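Long-range contacts in DynE8 (Micromonospora chersina, PDB 4AMM), which is an iterative polyketide synthase of dynemicin (enediyne) biosynthesis whose acyltransferase domain, the part described here, probably supplies the synthase with malonyl units: residues A107-A112 and P270-H275; S213-L218 and H275-P280; N240-V245 and R332-L337; P284-L289 and Q326-V331. All coordinates share one frame; numbering follows the deposited sequence.

From the N terminus, 107-112, following a strand of the parallel sheet, finds its partner at 270-275 in interaction 1. Inside that span the mixed sheet begins: strand 213-218 reaches to 275-280 in interaction 2, and the hairpin tip 240-245 reaches further, to helix 333-339, in interaction 3. Each of these three loops crosses the other two. Interactions 1 and 2 share His-275 and touch where Leu-271 N meets Met-215 O. Interaction 4 joins helix 283-294 to the end of helix 319-328; it opens after interactions 1 and 2 close and lies within the span of interaction 3. Interactions 1 and 3 tie the mixed sheet to the part round the parallel sheet, interaction 2 to the 275-280 loop.

Interaction 1: residues A107-A112 and P270-H275; sequences AAPVHA and PLAVSH
Val-110 and Leu-271 form a single antiparallel bridge as a non-hydrogen-bonded pair, their CA atoms 4.3 Å apart, with one backbone hydrogen bond on each side of them. Ala-272 N gives its hydrogen to Pro-109 O at 2.8 Å and 164°, and His-111 N gives its own to Pro-270 O at 2.9 Å and 170°. Beyond the bridge the chain bends at once, for Ala-272 is the centre of an inverse gamma turn. Its small CB, directed at the other segment, fits against Pro-109 O and His-111 CA, with the rigid ring of Pro-109 beside it (CG to Ala-272 CB 3.9 Å). The side chains of Val-110 and Leu-271 cross at about a right angle, and Val-110 CG2 meets Leu-271 CD2 at 4.2 Å. His-111 carries its CG opposite the backbone N (chi1 177°), which swings the imidazole away while CB remains against Pro-270 O at 3.4 Å; Ala-272 CA lies at the ring's edge. Leu-271 also packs on Met-215 and Ser-217 of strand 213-218, CD2 serving both Val-110 and Ser-217, so that the bridge adds the loop to the border of the mixed sheet. Each bridging carbonyl also takes a second hydrogen: one water donates to Pro-109 O, and another links Pro-270 O to Ala-112 N. The join therefore rests on two nearly straight backbone bonds whose acceptor oxygens are each used twice, and proline, alanine and valine contribute little beyond compact apolar cover.

Interaction 2: residues S213-L218 and H275-P280; sequences SGMLSL and HAFHSP
Ser-213 and Ala-276 make the close end of this contact. Ser-213 OG, set between the backbone N and the carbonyl carbon (chi1 69°), accepts the N-H of Ala-276 at 3.0 Å in a bent bond of 140°, and it also pairs with Thr-209 OG1; a serine is short enough to serve both. Next to it, Ala-276 CA makes a CA-H...O contact of 3.4 Å with Gly-214 O, and the alanine methyl fits against the same oxygen and Ser-213 CB. Met-215 continues the packing: its chain bends at chi3 and crosses Phe-277 at about a right angle, with SD in apolar contact with Phe-277 CB at 3.9 Å. The same SD lies 5.2 Å from the centroid of the Phe-277 ring, approaching obliquely, as a Met-aromatic contact. Cutting Met-215 back to an alanine would probably open a gap beside Phe-277 CB and remove the sulfur from the ring. The looser side is that of His-275 and Phe-277, both partly exposed. His-275 turns from the strand toward Ala-207 O, its CB 3.6 Å above the plane of the Phe-277 ring and the two rings almost parallel. Residues 275 to 278 spell the HAFH motif of malonyl-selective acyltransferases, and the bond of His-278 NE2 to Ser-176 OG is consistent with the Ser-His dyad of this family.

Interaction 3: residues N240-V245 and R332-L337; sequences NGERHV and RFREAL
The tip of a beta hairpin meets the first turn of helix 333-339 here, Asn-240 and Gly-241 lying against Phe-333 and Arg-334 beside the presumed active site. Asn-240 O approaches the edge of the Phe-333 ring, 3.3 Å from CD2, while its amide stands 85° to that ring with OD1 3.7 Å from Phe-333 CB. The same OD1 accepts a hydrogen bond from His-175 NE2, so this polar end is satisfied by the histidine while the amide lies against Phe-333. Asn-240 and Gly-241 both face His-244 in a classic beta bulge of the ferredoxin-like small subdomain, leading into a type I turn; at Gly-241 any CB would jam against Asn-240 O. Arg-334 CB packs 3.9 Å from Gly-241 CA. With Leu-173, Leu-354 and Leu-357 also on the Phe-333 ring, a serine in its place is likely to open a gap between the hairpin and these leucines. Arg-334 runs out extended, then bends at chi3 (60°), which brings NE to a salt bridge with Asp-239. Glu-242 OE2 touches Arg-334 CD at 3.7 Å, but lies 4.4 Å from Arg-334 NE and well out of the guanidinium plane, so their charges attract at longer range, without a salt bridge.

Interaction 4: residues P284-L289 and Q326-V331; sequences PAAEAL and QLTGPV
Leu-327 inserts its branched end between Ala-286 and Leu-289, an apolar helix-to-helix contact in which helix 283-294 receives the last turn of helix 319-328. Leu-327 gives up more surface than any other residue here. Its CB points at the partner helix, and chi1 of -93° lies some 30° from a staggered position, a modest strain that accompanies the insertion. Small residues make the place for it: Ala-286 brings its CB to 4.2 Å from Leu-327 CB, and with so little side chain to stand in the way Leu-327 CD2 comes within 3.8 Å of Ala-286 N. The preceding Ala-285 offers its own methyl to the same CD2 at 4.1 Å. One turn further on, Leu-289 extends with CG opposite its backbone N (chi1 -174°), the side chain crossing that of Leu-327 at a slant. Arg-201 of helix 191-206 touches both leucines, adding a third helix to the cluster. No hydrogen bond spans the two segments, and the contact is made by apolar packing. Just after this turn Gly-329 O accepts a bond from His-278 ND1. The closest side-chain approach of the contact is made by two methyl groups, Leu-289 CD2 and Leu-327 CD1, 3.8 Å apart.

Interaction 1: residues A107-A112 and P270-H275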
loop_
_atom_site.group_PDB
_atom_site.type_symbol
_atom_site.label_atom_id
_atom_site.label_comp_id
_atom_site.label_asym_id
_atom_site.label_seq_id
_atom_site.Cartn_x
_atom_site.Cartn_y
_atom_site.Cartn_z
ATOM N N ALA A 107 -7.465 -6.115 -5.833
ATOM C CA ALA A 107 -6.645 -7.338 -5.824
ATOM C C ALA A 107 -6.522 -7.900 -7.237
ATOM O O ALA A 107 -7.411 -7.719 -8.062
ATOM C CB ALA A 107 -7.303 -8.378 -4.912
ATOM N N ALA A 108 -5.396 -8.557 -7.500
ATOM C CA ALA A 108 -5.093 -9.123 -8.794
ATOM C C ALA A 108 -4.868 -10.657 -8.702
ATOM O O ALA A 108 -3.728 -11.110 -8.821
ATOM C CB ALA A 108 -3.815 -8.443 -9.358
ATOM N N PRO A 109 -5.945 -11.442 -8.450
ATOM C CA PRO A 109 -5.706 -12.875 -8.180
ATOM C C PRO A 109 -5.242 -13.627 -9.413
ATOM O O PRO A 109 -5.536 -13.269 -10.517
ATOM C CB PRO A 109 -7.107 -13.394 -7.771
ATOM C CG PRO A 109 -8.086 -12.343 -8.447
ATOM C CD PRO A 109 -7.354 -11.089 -8.197
ATOM N N VAL A 110 -4.462 -14.662 -9.180
ATOM C CA VAL A 110 -3.968 -15.535 -10.214
ATOM C C VAL A 110 -5.093 -16.506 -10.571
ATOM O O VAL A 110 -5.874 -16.944 -9.686
ATOM C CB VAL A 110 -2.715 -16.259 -9.645
ATOM C CG1 VAL A 110 -2.398 -17.539 -10.405
ATOM C CG2 VAL A 110 -1.555 -15.268 -9.578
ATOM N N HIS A 111 -5.211 -16.820 -11.857
ATOM C CA HIS A 111 -6.314 -17.650 -12.376
ATOM C C HIS A 111 -6.356 -19.075 -11.784
ATOM O O HIS A 111 -7.371 -19.506 -11.224
ATOM C CB HIS A 111 -6.303 -17.663 -13.916
ATOM C CG HIS A 111 -7.350 -18.531 -14.547
ATOM N ND1 HIS A 111 -8.700 -18.227 -14.522
ATOM C CD2 HIS A 111 -7.238 -19.686 -15.255
ATOM C CE1 HIS A 111 -9.372 -19.161 -15.177
ATOM N NE2 HIS A 111 -8.510 -20.058 -15.633
ATOM N N ALA A 112 -5.260 -19.789 -11.891
ATOM C CA ALA A 112 -5.224 -21.151 -11.309
ATOM C C ALA A 112 -3.932 -21.257 -10.514
ATOM O O ALA A 112 -2.948 -21.803 -11.021
ATOM C CB ALA A 112 -5.291 -22.235 -12.425
ATOM N N PRO A 270 -1.454 -16.352 -16.031
ATOM C CA PRO A 270 -2.796 -15.813 -16.314
ATOM C C PRO A 270 -3.461 -15.323 -15.049
ATOM O O PRO A 270 -3.382 -15.979 -13.993
ATOM C CB PRO A 270 -3.572 -17.057 -16.839
ATOM C CG PRO A 270 -2.484 -17.829 -17.477
ATOM C CD PRO A 270 -1.333 -17.751 -16.490
ATOM N N LEU A 271 -4.070 -14.131 -15.080
ATOM C CA LEU A 271 -4.753 -13.602 -13.949
ATOM C C LEU A 271 -6.275 -13.895 -14.018
ATOM O O LEU A 271 -6.859 -14.044 -15.103
ATOM C CB LEU A 271 -4.522 -12.068 -13.839
ATOM C CG LEU A 271 -3.035 -11.714 -13.707
ATOM C CD1 LEU A 271 -2.903 -10.259 -13.547
ATOM C CD2 LEU A 271 -2.379 -12.385 -12.488
ATOM N N ALA A 272 -6.883 -13.962 -12.833
ATOM C CA ALA A 272 -8.352 -14.158 -12.737
ATOM C C ALA A 272 -9.036 -12.841 -12.839
ATOM O O ALA A 272 -9.397 -12.188 -11.839
ATOM C CB ALA A 272 -8.713 -14.852 -11.399
ATOM N N VAL A 273 -9.254 -12.461 -14.075
ATOM C CA VAL A 273 -10.027 -11.272 -14.454
ATOM C C VAL A 273 -10.612 -11.552 -15.796
ATOM O O VAL A 273 -9.994 -12.170 -16.669
ATOM C CB VAL A 273 -9.060 -10.040 -14.421
ATOM C CG1 VAL A 273 -7.886 -10.212 -15.331
ATOM C CG2 VAL A 273 -9.712 -8.743 -14.583
ATOM N N SER A 274 -11.795 -10.955 -15.997
ATOM C CA SER A 274 -12.538 -11.108 -17.253
ATOM C C SER A 274 -12.520 -9.874 -18.067
ATOM O O SER A 274 -13.332 -9.701 -18.982
ATOM C CB SER A 274 -14.049 -11.407 -16.908
ATOM O OG SER A 274 -14.127 -12.629 -16.182
ATOM N N HIS A 275 -11.599 -8.923 -17.741
ATOM C CA HIS A 275 -11.444 -7.647 -18.478
ATOM C C HIS A 275 -10.009 -7.366 -18.691
ATOM O O HIS A 275 -9.208 -7.600 -17.766
ATOM C CB HIS A 275 -11.996 -6.515 -17.679
ATOM C CG HIS A 275 -13.457 -6.559 -17.402
ATOM N ND1 HIS A 275 -13.983 -7.378 -16.430
ATOM C CD2 HIS A 275 -14.482 -5.838 -17.923
ATOM C CE1 HIS A 275 -15.298 -7.140 -16.344
ATOM N NE2 HIS A 275 -15.626 -6.272 -17.287
HETATM O O HOH W 1 -6.477 -10.609 -11.368
HETATM O O HOH W 2 -2.970 -18.706 -13.496
#

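Interaction 2: residues S213-L218 and H275-P280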
loop_
_atom_site.group_PDB
_atom_site.type_symbol
_atom_site.label_atom_id
_atom_site.label_comp_id
_atom_site.label_asym_id
_atom_site.label_seq_id
_atom_site.Cartn_x
_atom_site.Cartn_y
_atom_site.Cartn_z
ATOM N N SER A 213 -11.634 -10.984 -22.861
ATOM C CA SER A 213 -10.337 -10.285 -22.620
ATOM C C SER A 213 -9.911 -10.573 -21.234
ATOM O O SER A 213 -10.606 -10.999 -20.337
ATOM C CB SER A 213 -10.482 -8.775 -22.924
ATOM O OG SER A 213 -11.291 -8.105 -22.028
ATOM N N GLY A 214 -8.650 -10.217 -20.987
ATOM C CA GLY A 214 -8.028 -10.464 -19.686
ATOM C C GLY A 214 -6.645 -9.888 -19.546
ATOM O O GLY A 214 -6.271 -8.970 -20.321
ATOM N N MET A 215 -5.914 -10.477 -18.587
ATOM C CA MET A 215 -4.578 -9.926 -18.180
ATOM C C MET A 215 -3.639 -11.084 -17.900
ATOM O O MET A 215 -4.065 -12.172 -17.444
ATOM C CB MET A 215 -4.695 -8.965 -16.953
ATOM C CG MET A 215 -5.696 -7.892 -17.179
ATOM S SD MET A 215 -5.940 -6.828 -15.735
ATOM C CE MET A 215 -4.614 -5.588 -15.878
ATOM N N LEU A 216 -2.354 -10.848 -18.160
ATOM C CA LEU A 216 -1.315 -11.858 -18.105
ATOM C C LEU A 216 -0.108 -11.246 -17.368
ATOM O O LEU A 216 0.398 -10.196 -17.856
ATOM C CB LEU A 216 -0.923 -12.328 -19.507
ATOM C CG LEU A 216 0.128 -13.435 -19.600
ATOM C CD1 LEU A 216 -0.466 -14.744 -19.027
ATOM C CD2 LEU A 216 0.493 -13.617 -21.067
ATOM N N SER A 217 0.293 -11.787 -16.250
ATOM C CA SER A 217 1.403 -11.231 -15.485
ATOM C C SER A 217 2.710 -11.782 -15.912
ATOM O O SER A 217 2.806 -13.038 -16.026
ATOM C CB SER A 217 1.112 -11.462 -14.048
ATOM O OG SER A 217 2.134 -10.803 -13.272
ATOM N N LEU A 218 3.734 -10.974 -16.100
ATOM C CA LEU A 218 5.025 -11.482 -16.544
ATOM C C LEU A 218 6.091 -11.195 -15.483
ATOM O O LEU A 218 6.208 -10.035 -14.970
ATOM C CB LEU A 218 5.505 -10.788 -17.848
ATOM C CG LEU A 218 4.494 -10.804 -19.003
ATOM C CD1 LEU A 218 4.870 -9.897 -20.155
ATOM C CD2 LEU A 218 4.302 -12.222 -19.512
ATOM N N HIS A 275 -11.599 -8.923 -17.741
ATOM C CA HIS A 275 -11.444 -7.647 -18.478
ATOM C C HIS A 275 -10.009 -7.366 -18.691
ATOM O O HIS A 275 -9.208 -7.600 -17.766
ATOM C CB HIS A 275 -11.996 -6.515 -17.679
ATOM C CG HIS A 275 -13.457 -6.559 -17.402
ATOM N ND1 HIS A 275 -13.983 -7.378 -16.430
ATOM C CD2 HIS A 275 -14.482 -5.838 -17.923
ATOM C CE1 HIS A 275 -15.298 -7.140 -16.344
ATOM N NE2 HIS A 275 -15.626 -6.272 -17.287
ATOM N N ALA A 276 -9.698 -6.838 -19.847
ATOM C CA ALA A 276 -8.370 -6.273 -20.134
ATOM C C ALA A 276 -8.327 -4.865 -19.543
ATOM O O ALA A 276 -8.380 -3.865 -20.298
ATOM C CB ALA A 276 -8.137 -6.271 -21.658
ATOM N N PHE A 277 -8.245 -4.777 -18.192
ATOM C CA PHE A 277 -8.151 -3.449 -17.597
ATOM C C PHE A 277 -6.854 -2.830 -18.064
ATOM O O PHE A 277 -5.876 -3.477 -18.430
ATOM C CB PHE A 277 -8.104 -3.654 -16.063
ATOM C CG PHE A 277 -9.393 -4.144 -15.468
ATOM C CD1 PHE A 277 -10.646 -3.537 -15.749
ATOM C CD2 PHE A 277 -9.362 -5.147 -14.544
ATOM C CE1 PHE A 277 -11.823 -4.044 -15.139
ATOM C CE2 PHE A 277 -10.568 -5.616 -13.923
ATOM C CZ PHE A 277 -11.741 -5.048 -14.218
ATOM N N HIS A 278 -6.892 -1.505 -18.058
ATOM C CA HIS A 278 -5.704 -0.695 -18.460
ATOM C C HIS A 278 -5.250 -1.033 -19.846
ATOM O O HIS A 278 -4.066 -1.196 -20.163
ATOM C CB HIS A 278 -4.594 -0.813 -17.382
ATOM C CG HIS A 278 -5.009 -0.157 -16.131
ATOM N ND1 HIS A 278 -5.086 1.243 -16.108
ATOM C CD2 HIS A 278 -5.514 -0.593 -14.961
ATOM C CE1 HIS A 278 -5.546 1.614 -14.924
ATOM N NE2 HIS A 278 -5.848 0.518 -14.206
ATOM N N SER A 279 -6.244 -1.046 -20.770
ATOM C CA SER A 279 -6.016 -1.252 -22.189
ATOM C C SER A 279 -7.095 -0.425 -22.914
ATOM O O SER A 279 -8.100 -0.057 -22.338
ATOM C CB SER A 279 -6.108 -2.747 -22.582
ATOM O OG SER A 279 -7.471 -3.145 -22.790
ATOM N N PRO A 280 -6.938 -0.291 -24.245
ATOM C CA PRO A 280 -7.988 0.332 -25.068
ATOM C C PRO A 280 -9.352 -0.314 -24.985
ATOM O O PRO A 280 -10.322 0.361 -25.313
ATOM C CB PRO A 280 -7.436 0.265 -26.482
ATOM C CG PRO A 280 -5.908 0.332 -26.266
ATOM C CD PRO A 280 -5.668 -0.465 -24.994
#

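Interaction 3: residues N240-V245 and R332-L337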
loop_
_atom_site.group_PDB
_atom_site.type_symbol
_atom_site.label_atom_id
_atom_site.label_comp_id
_atom_site.label_asym_id
_atom_site.label_seq_id
_atom_site.Cartn_x
_atom_site.Cartn_y
_atom_site.Cartn_z
ATOM N N ASN A 240 4.728 -2.677 -12.713
ATOM C CA ASN A 240 4.864 -2.677 -11.223
ATOM C C ASN A 240 6.285 -2.655 -10.764
ATOM O O ASN A 240 6.558 -2.455 -9.585
ATOM C CB ASN A 240 4.260 -3.938 -10.639
ATOM C CG ASN A 240 2.809 -3.798 -10.434
ATOM O OD1 ASN A 240 2.294 -2.655 -10.231
ATOM N ND2 ASN A 240 2.090 -4.926 -10.528
ATOM N N GLY A 241 7.208 -2.852 -11.699
ATOM C CA GLY A 241 8.673 -2.803 -11.400
ATOM C C GLY A 241 9.455 -3.695 -12.322
ATOM O O GLY A 241 8.947 -4.292 -13.288
ATOM N N GLU A 242 10.744 -3.834 -12.023
ATOM C CA GLU A 242 11.674 -4.624 -12.816
ATOM C C GLU A 242 11.332 -6.098 -12.858
ATOM O O GLU A 242 11.835 -6.784 -13.776
ATOM C CB GLU A 242 13.169 -4.426 -12.329
ATOM C CG GLU A 242 13.601 -2.905 -12.402
ATOM C CD GLU A 242 13.780 -2.338 -13.813
ATOM O OE1 GLU A 242 14.314 -3.060 -14.728
ATOM O OE2 GLU A 242 13.456 -1.119 -13.965
ATOM N N ARG A 243 10.531 -6.546 -11.897
ATOM C CA ARG A 243 10.229 -7.983 -11.767
ATOM C C ARG A 243 8.795 -8.291 -12.070
ATOM O O ARG A 243 8.415 -9.417 -11.922
ATOM C CB ARG A 243 10.569 -8.443 -10.316
ATOM C CG ARG A 243 12.013 -8.083 -9.847
ATOM C CD ARG A 243 12.169 -8.186 -8.373
ATOM N NE ARG A 243 13.544 -7.771 -8.092
ATOM C CZ ARG A 243 14.602 -8.576 -7.982
ATOM N NH1 ARG A 243 14.446 -9.907 -8.075
ATOM N NH2 ARG A 243 15.799 -8.056 -7.835
ATOM N N HIS A 244 7.993 -7.309 -12.491
ATOM C CA HIS A 244 6.562 -7.582 -12.599
ATOM C C HIS A 244 5.925 -6.598 -13.551
ATOM O O HIS A 244 5.772 -5.429 -13.181
ATOM C CB HIS A 244 5.971 -7.507 -11.206
ATOM C CG HIS A 244 4.534 -7.865 -11.073
ATOM N ND1 HIS A 244 3.911 -7.770 -9.850
ATOM C CD2 HIS A 244 3.580 -8.273 -11.945
ATOM C CE1 HIS A 244 2.652 -8.137 -9.961
ATOM N NE2 HIS A 244 2.412 -8.385 -11.229
ATOM N N VAL A 245 5.510 -7.065 -14.731
ATOM C CA VAL A 245 4.765 -6.183 -15.700
ATOM C C VAL A 245 3.568 -7.017 -16.136
ATOM O O VAL A 245 3.693 -8.250 -16.470
ATOM C CB VAL A 245 5.617 -5.839 -16.837
ATOM C CG1 VAL A 245 4.790 -4.985 -17.877
ATOM C CG2 VAL A 245 6.791 -4.963 -16.346
ATOM N N ARG A 332 1.434 3.285 -14.004
ATOM C CA ARG A 332 2.880 3.585 -13.892
ATOM C C ARG A 332 3.340 3.532 -12.499
ATOM O O ARG A 332 3.821 4.547 -11.895
ATOM C CB ARG A 332 3.100 5.001 -14.515
ATOM C CG ARG A 332 2.682 4.984 -16.024
ATOM C CD ARG A 332 3.153 6.304 -16.720
ATOM N NE ARG A 332 2.914 6.144 -18.159
ATOM C CZ ARG A 332 3.616 5.325 -18.945
ATOM N NH1 ARG A 332 4.687 4.715 -18.510
ATOM N NH2 ARG A 332 3.262 5.155 -20.205
ATOM N N PHE A 333 3.230 2.360 -11.857
ATOM C CA PHE A 333 3.599 2.282 -10.437
ATOM C C PHE A 333 5.101 2.304 -10.294
ATOM O O PHE A 333 5.528 3.013 -9.352
ATOM C CB PHE A 333 3.110 0.911 -9.920
ATOM C CG PHE A 333 3.523 0.674 -8.485
ATOM C CD1 PHE A 333 2.876 1.332 -7.427
ATOM C CD2 PHE A 333 4.524 -0.225 -8.170
ATOM C CE1 PHE A 333 3.252 1.054 -6.061
ATOM C CE2 PHE A 333 4.941 -0.462 -6.836
ATOM C CZ PHE A 333 4.289 0.176 -5.791
ATOM N N ARG A 334 5.893 1.698 -11.128
ATOM C CA ARG A 334 7.343 1.770 -10.972
ATOM C C ARG A 334 7.789 3.213 -11.011
ATOM O O ARG A 334 8.614 3.664 -10.120
ATOM C CB ARG A 334 7.983 0.996 -12.135
ATOM C CG ARG A 334 9.545 1.094 -12.137
ATOM C CD ARG A 334 10.088 0.341 -13.381
ATOM N NE ARG A 334 9.581 0.921 -14.582
ATOM C CZ ARG A 334 10.039 2.015 -15.189
ATOM N NH1 ARG A 334 11.171 2.608 -14.720
ATOM N NH2 ARG A 334 9.497 2.499 -16.300
ATOM N N GLU A 335 7.273 4.014 -11.948
ATOM C CA GLU A 335 7.744 5.401 -12.073
ATOM C C GLU A 335 7.240 6.201 -10.915
ATOM O O GLU A 335 8.039 7.035 -10.298
ATOM C CB GLU A 335 7.298 6.031 -13.392
ATOM C CG GLU A 335 8.069 5.475 -14.575
ATOM C CD GLU A 335 7.285 5.673 -15.907
ATOM O OE1 GLU A 335 6.179 5.099 -16.126
ATOM O OE2 GLU A 335 7.842 6.366 -16.775
ATOM N N ALA A 336 6.010 6.106 -10.480
ATOM C CA ALA A 336 5.479 6.879 -9.405
ATOM C C ALA A 336 6.221 6.538 -8.108
ATOM O O ALA A 336 6.542 7.421 -7.320
ATOM C CB ALA A 336 3.932 6.680 -9.243
ATOM N N LEU A 337 6.522 5.267 -7.855
ATOM C CA LEU A 337 7.184 4.868 -6.652
ATOM C C LEU A 337 8.588 5.434 -6.643
ATOM O O LEU A 337 9.051 5.872 -5.561
ATOM C CB LEU A 337 7.199 3.313 -6.529
ATOM C CG LEU A 337 7.869 2.746 -5.304
ATOM C CD1 LEU A 337 7.122 3.075 -4.052
ATOM C CD2 LEU A 337 8.057 1.182 -5.497
#

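Interaction 4: residues P284-L289 and Q326-V331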
loop_
_atom_site.group_PDB
_atom_site.type_symbol
_atom_site.label_atom_id
_atom_site.label_comp_id
_atom_site.label_asym_id
_atom_site.label_seq_id
_atom_site.Cartn_x
_atom_site.Cartn_y
_atom_site.Cartn_z
ATOM N N PRO A 284 -14.869 2.308 -23.627
ATOM C CA PRO A 284 -16.300 2.562 -23.332
ATOM C C PRO A 284 -16.520 2.936 -21.876
ATOM O O PRO A 284 -17.306 3.932 -21.492
ATOM C CB PRO A 284 -16.983 1.212 -23.707
ATOM C CG PRO A 284 -16.181 0.660 -24.707
ATOM C CD PRO A 284 -14.709 0.988 -24.228
ATOM N N ALA A 285 -15.869 2.236 -20.934
ATOM C CA ALA A 285 -15.938 2.545 -19.509
ATOM C C ALA A 285 -15.381 3.926 -19.177
ATOM O O ALA A 285 -15.959 4.638 -18.322
ATOM C CB ALA A 285 -15.219 1.497 -18.688
ATOM N N ALA A 286 -14.335 4.338 -19.882
ATOM C CA ALA A 286 -13.778 5.664 -19.654
ATOM C C ALA A 286 -14.759 6.754 -20.005
ATOM O O ALA A 286 -14.777 7.807 -19.357
ATOM C CB ALA A 286 -12.460 5.795 -20.473
ATOM N N GLU A 287 -15.554 6.556 -21.054
ATOM C CA GLU A 287 -16.605 7.537 -21.385
ATOM C C GLU A 287 -17.672 7.672 -20.334
ATOM O O GLU A 287 -18.163 8.785 -20.026
ATOM C CB GLU A 287 -17.190 7.143 -22.753
ATOM C CG GLU A 287 -18.263 8.167 -23.317
ATOM C CD GLU A 287 -18.891 7.752 -24.692
ATOM O OE1 GLU A 287 -18.951 6.544 -25.027
ATOM O OE2 GLU A 287 -19.348 8.672 -25.432
ATOM N N ALA A 288 -18.091 6.568 -19.756
ATOM C CA ALA A 288 -19.065 6.628 -18.705
ATOM C C ALA A 288 -18.457 7.296 -17.442
ATOM O O ALA A 288 -19.063 8.192 -16.766
ATOM C CB ALA A 288 -19.592 5.195 -18.339
ATOM N N LEU A 289 -17.210 6.977 -17.109
ATOM C CA LEU A 289 -16.536 7.625 -16.012
ATOM C C LEU A 289 -16.437 9.113 -16.259
ATOM O O LEU A 289 -16.589 9.894 -15.272
ATOM C CB LEU A 289 -15.165 6.999 -15.803
ATOM C CG LEU A 289 -14.433 7.512 -14.600
ATOM C CD1 LEU A 289 -15.200 7.210 -13.313
ATOM C CD2 LEU A 289 -13.053 6.981 -14.561
ATOM N N GLN A 326 -6.695 7.308 -17.393
ATOM C CA GLN A 326 -6.240 6.226 -16.473
ATOM C C GLN A 326 -6.782 4.908 -16.938
ATOM O O GLN A 326 -6.025 3.935 -16.821
ATOM C CB GLN A 326 -6.751 6.464 -15.106
ATOM C CG GLN A 326 -6.299 5.390 -14.087
ATOM C CD GLN A 326 -6.588 5.720 -12.666
ATOM O OE1 GLN A 326 -7.741 5.997 -12.323
ATOM N NE2 GLN A 326 -5.582 5.718 -11.815
ATOM N N LEU A 327 -7.992 4.858 -17.439
ATOM C CA LEU A 327 -8.601 3.533 -17.642
ATOM C C LEU A 327 -8.042 2.835 -18.860
ATOM O O LEU A 327 -8.015 1.602 -18.866
ATOM C CB LEU A 327 -10.081 3.666 -17.781
ATOM C CG LEU A 327 -10.885 3.509 -16.474
ATOM C CD1 LEU A 327 -10.495 4.322 -15.283
ATOM C CD2 LEU A 327 -12.341 3.715 -16.744
ATOM N N THR A 328 -7.582 3.596 -19.881
ATOM C CA THR A 328 -7.105 2.987 -21.076
ATOM C C THR A 328 -5.593 2.777 -21.119
ATOM O O THR A 328 -5.059 1.996 -21.846
ATOM C CB THR A 328 -7.518 3.812 -22.308
ATOM O OG1 THR A 328 -7.195 5.163 -22.011
ATOM C CG2 THR A 328 -9.055 3.712 -22.508
ATOM N N GLY A 329 -4.896 3.655 -20.378
ATOM C CA GLY A 329 -3.438 3.659 -20.318
ATOM C C GLY A 329 -2.867 2.744 -19.218
ATOM O O GLY A 329 -3.604 2.266 -18.330
ATOM N N PRO A 330 -1.533 2.632 -19.204
ATOM C CA PRO A 330 -0.912 1.711 -18.211
ATOM C C PRO A 330 -0.846 2.346 -16.834
ATOM O O PRO A 330 -0.798 3.583 -16.694
ATOM C CB PRO A 330 0.481 1.488 -18.757
ATOM C CG PRO A 330 0.765 2.797 -19.495
ATOM C CD PRO A 330 -0.577 3.085 -20.225
ATOM N N VAL A 331 -0.767 1.540 -15.822
ATOM C CA VAL A 331 -0.522 1.957 -14.428
ATOM C C VAL A 331 0.965 2.056 -14.246
ATOM O O VAL A 331 1.759 1.084 -14.331
ATOM C CB VAL A 331 -1.060 0.920 -13.417
ATOM C CG1 VAL A 331 -0.727 1.367 -11.944
ATOM C CG2 VAL A 331 -2.533 0.700 -13.588
#